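Local coordinates for putative esterase (Uncultured bacterium, PDB 7C4D), which probably hydrolyses carboxylic ester bonds, as a marine bacterial esterase of the alpha/beta hydrolase fold, at residues 218-223 / 246-251. Residues are numbered along the deposited sequence; the frame is centred on the assembly and turned at random.
Sequences LFLKGE and VTIPGA
Val246 N donates to Phe219 O (2.8 Å), a rung of the parallel ladder between residues 218-222 and 246-248. Lys221 then brackets Thr247: its N donates to Val246 O and its O accepts from Ile248 N. Leu220 CA and Thr247 CA add CA-H...O contacts to Val246 O and Lys221 O, respectively. Glu223 N carries the ladder past the end of the strand to Ile248 O, a longer bond (3.2 Å) whose donor stands 32° off the carbonyl plane.

Beyond this, a side chain takes over. Pro249 and Gly250 are the central residues of a type II turn from Ile248 to Ala251, and the extended Glu223 side chain runs alongside its start, CB near Ile248 O and OE1 near Pro249 CA. With CG anti to the backbone N (chi1 -172°), the carboxylate reaches the turn, where OE1 accepts from Gly250 N at 2.7 Å on its anti side, 25° out of the carboxylate plane. One residue thus grips the turn through both backbone and side chain.

Apolar contacts fill the face bearing Leu218, Leu220, Val246 and Ile248. Leu220 and Val246 run side by side, CD2 against CG1 (3.6 Å), and the same CD2 brushes Ile248 CG1. The other Val246 methyl, CG2, meets Leu218 CD1 at 3.9 Å. On the reverse face the Lys221 chain passes Thr247, its CD 3.6 Å from OG1, while Thr247 CG2 packs on Glu223 CA.

These are the last two strands of the central sheet, joined through helix 232-239 in a beta-alpha-beta unit; 244-248 is the edge strand. Helix 260-270 covers the leucine face through Phe263 and Phe270, and Leu255 also packs there. On the other side of strand 217-222 from 244-248 runs parallel strand 113-119; just after it, Asp120, probably the triad acid with Ser96 and His253, accepts from Gly222 N.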
loop_
_atom_site.group_PDB
_atom_site.type_symbol
_atom_site.label_atom_id
_atom_site.label_comp_id
_atom_site.label_asym_id
_atom_site.label_seq_id
_atom_site.Cartn_x
_atom_site.Cartn_y
_atom_site.Cartn_z
ATOM N N LEU A 218 1.172 -7.507 13.247
ATOM C CA LEU A 218 1.555 -8.687 12.467
ATOM C C LEU A 218 2.311 -8.235 11.216
ATOM O O LEU A 218 1.801 -7.412 10.460
ATOM C CB LEU A 218 0.295 -9.497 12.111
ATOM C CG LEU A 218 0.486 -10.643 11.096
ATOM C CD1 LEU A 218 1.458 -11.686 11.629
ATOM C CD2 LEU A 218 -0.858 -11.311 10.750
ATOM N N PHE A 219 3.556 -8.715 11.043
ATOM C CA PHE A 219 4.321 -8.500 9.823
ATOM C C PHE A 219 4.228 -9.778 8.991
ATOM O O PHE A 219 4.641 -10.862 9.424
ATOM C CB PHE A 219 5.760 -8.073 10.155
ATOM C CG PHE A 219 5.863 -6.677 10.722
ATOM C CD1 PHE A 219 5.406 -6.381 12.005
ATOM C CD2 PHE A 219 6.341 -5.625 9.939
ATOM C CE1 PHE A 219 5.478 -5.083 12.522
ATOM C CE2 PHE A 219 6.372 -4.319 10.437
ATOM C CZ PHE A 219 5.949 -4.052 11.727
ATOM N N LEU A 220 3.646 -9.647 7.797
ATOM C CA LEU A 220 3.581 -10.750 6.856
ATOM C C LEU A 220 4.632 -10.536 5.768
ATOM O O LEU A 220 4.561 -9.587 5.004
ATOM C CB LEU A 220 2.177 -10.834 6.262
ATOM C CG LEU A 220 1.070 -11.397 7.160
ATOM C CD1 LEU A 220 -0.260 -11.100 6.495
ATOM C CD2 LEU A 220 1.218 -12.905 7.310
ATOM N N LYS A 221 5.594 -11.452 5.707
ATOM C CA LYS A 221 6.712 -11.443 4.784
ATOM C C LYS A 221 6.435 -12.409 3.634
ATOM O O LYS A 221 5.979 -13.520 3.858
ATOM C CB LYS A 221 7.926 -12.003 5.524
ATOM C CG LYS A 221 9.229 -11.834 4.766
ATOM C CD LYS A 221 10.337 -12.760 5.189
ATOM C CE LYS A 221 11.328 -12.979 4.067
ATOM N NZ LYS A 221 12.226 -14.101 4.409
ATOM N N GLY A 222 6.675 -11.979 2.394
ATOM C CA GLY A 222 6.704 -12.925 1.282
ATOM C C GLY A 222 8.022 -13.702 1.282
ATOM O O GLY A 222 9.097 -13.117 1.452
ATOM N N GLU A 223 7.945 -15.028 1.148
ATOM C CA GLU A 223 9.135 -15.889 1.163
ATOM C C GLU A 223 10.149 -15.448 0.103
ATOM O O GLU A 223 11.336 -15.379 0.396
ATOM C CB GLU A 223 8.747 -17.355 0.915
ATOM C CG GLU A 223 9.884 -18.357 1.099
ATOM C CD GLU A 223 9.752 -19.685 0.362
ATOM O OE1 GLU A 223 8.615 -20.116 0.071
ATOM O OE2 GLU A 223 10.799 -20.291 0.062
ATOM N N VAL A 246 5.428 -13.499 10.153
ATOM C CA VAL A 246 4.951 -14.723 9.550
ATOM C C VAL A 246 5.332 -14.662 8.075
ATOM O O VAL A 246 5.041 -13.676 7.401
ATOM C CB VAL A 246 3.430 -14.882 9.769
ATOM C CG1 VAL A 246 2.782 -15.847 8.794
ATOM C CG2 VAL A 246 3.071 -15.252 11.207
ATOM N N THR A 247 5.976 -15.730 7.591
ATOM C CA THR A 247 6.367 -15.870 6.194
ATOM C C THR A 247 5.329 -16.696 5.440
ATOM O O THR A 247 5.070 -17.841 5.810
ATOM C CB THR A 247 7.780 -16.460 6.106
ATOM O OG1 THR A 247 8.655 -15.510 6.724
ATOM C CG2 THR A 247 8.232 -16.760 4.698
ATOM N N ILE A 248 4.712 -16.095 4.408
ATOM C CA ILE A 248 3.815 -16.825 3.520
ATOM C C ILE A 248 4.676 -17.534 2.478
ATOM O O ILE A 248 5.316 -16.844 1.679
ATOM C CB ILE A 248 2.828 -15.867 2.831
ATOM C CG1 ILE A 248 1.943 -15.124 3.837
ATOM C CG2 ILE A 248 2.029 -16.576 1.749
ATOM C CD1 ILE A 248 0.906 -14.218 3.198
ATOM N N PRO A 249 4.724 -18.895 2.455
ATOM C CA PRO A 249 5.499 -19.648 1.455
ATOM C C PRO A 249 5.155 -19.359 -0.007
ATOM O O PRO A 249 3.987 -19.234 -0.366
ATOM C CB PRO A 249 5.131 -21.121 1.680
ATOM C CG PRO A 249 3.889 -21.066 2.542
ATOM C CD PRO A 249 3.999 -19.796 3.364
ATOM N N GLY A 250 6.194 -19.219 -0.840
ATOM C CA GLY A 250 6.014 -19.144 -2.279
ATOM C C GLY A 250 5.380 -17.839 -2.747
ATOM O O GLY A 250 4.821 -17.798 -3.839
ATOM N N ALA A 251 5.482 -16.773 -1.936
ATOM C CA ALA A 251 4.969 -15.491 -2.382
ATOM C C ALA A 251 6.061 -14.431 -2.335
ATOM O O ALA A 251 6.976 -14.511 -1.513
ATOM C CB ALA A 251 3.744 -15.112 -1.602
#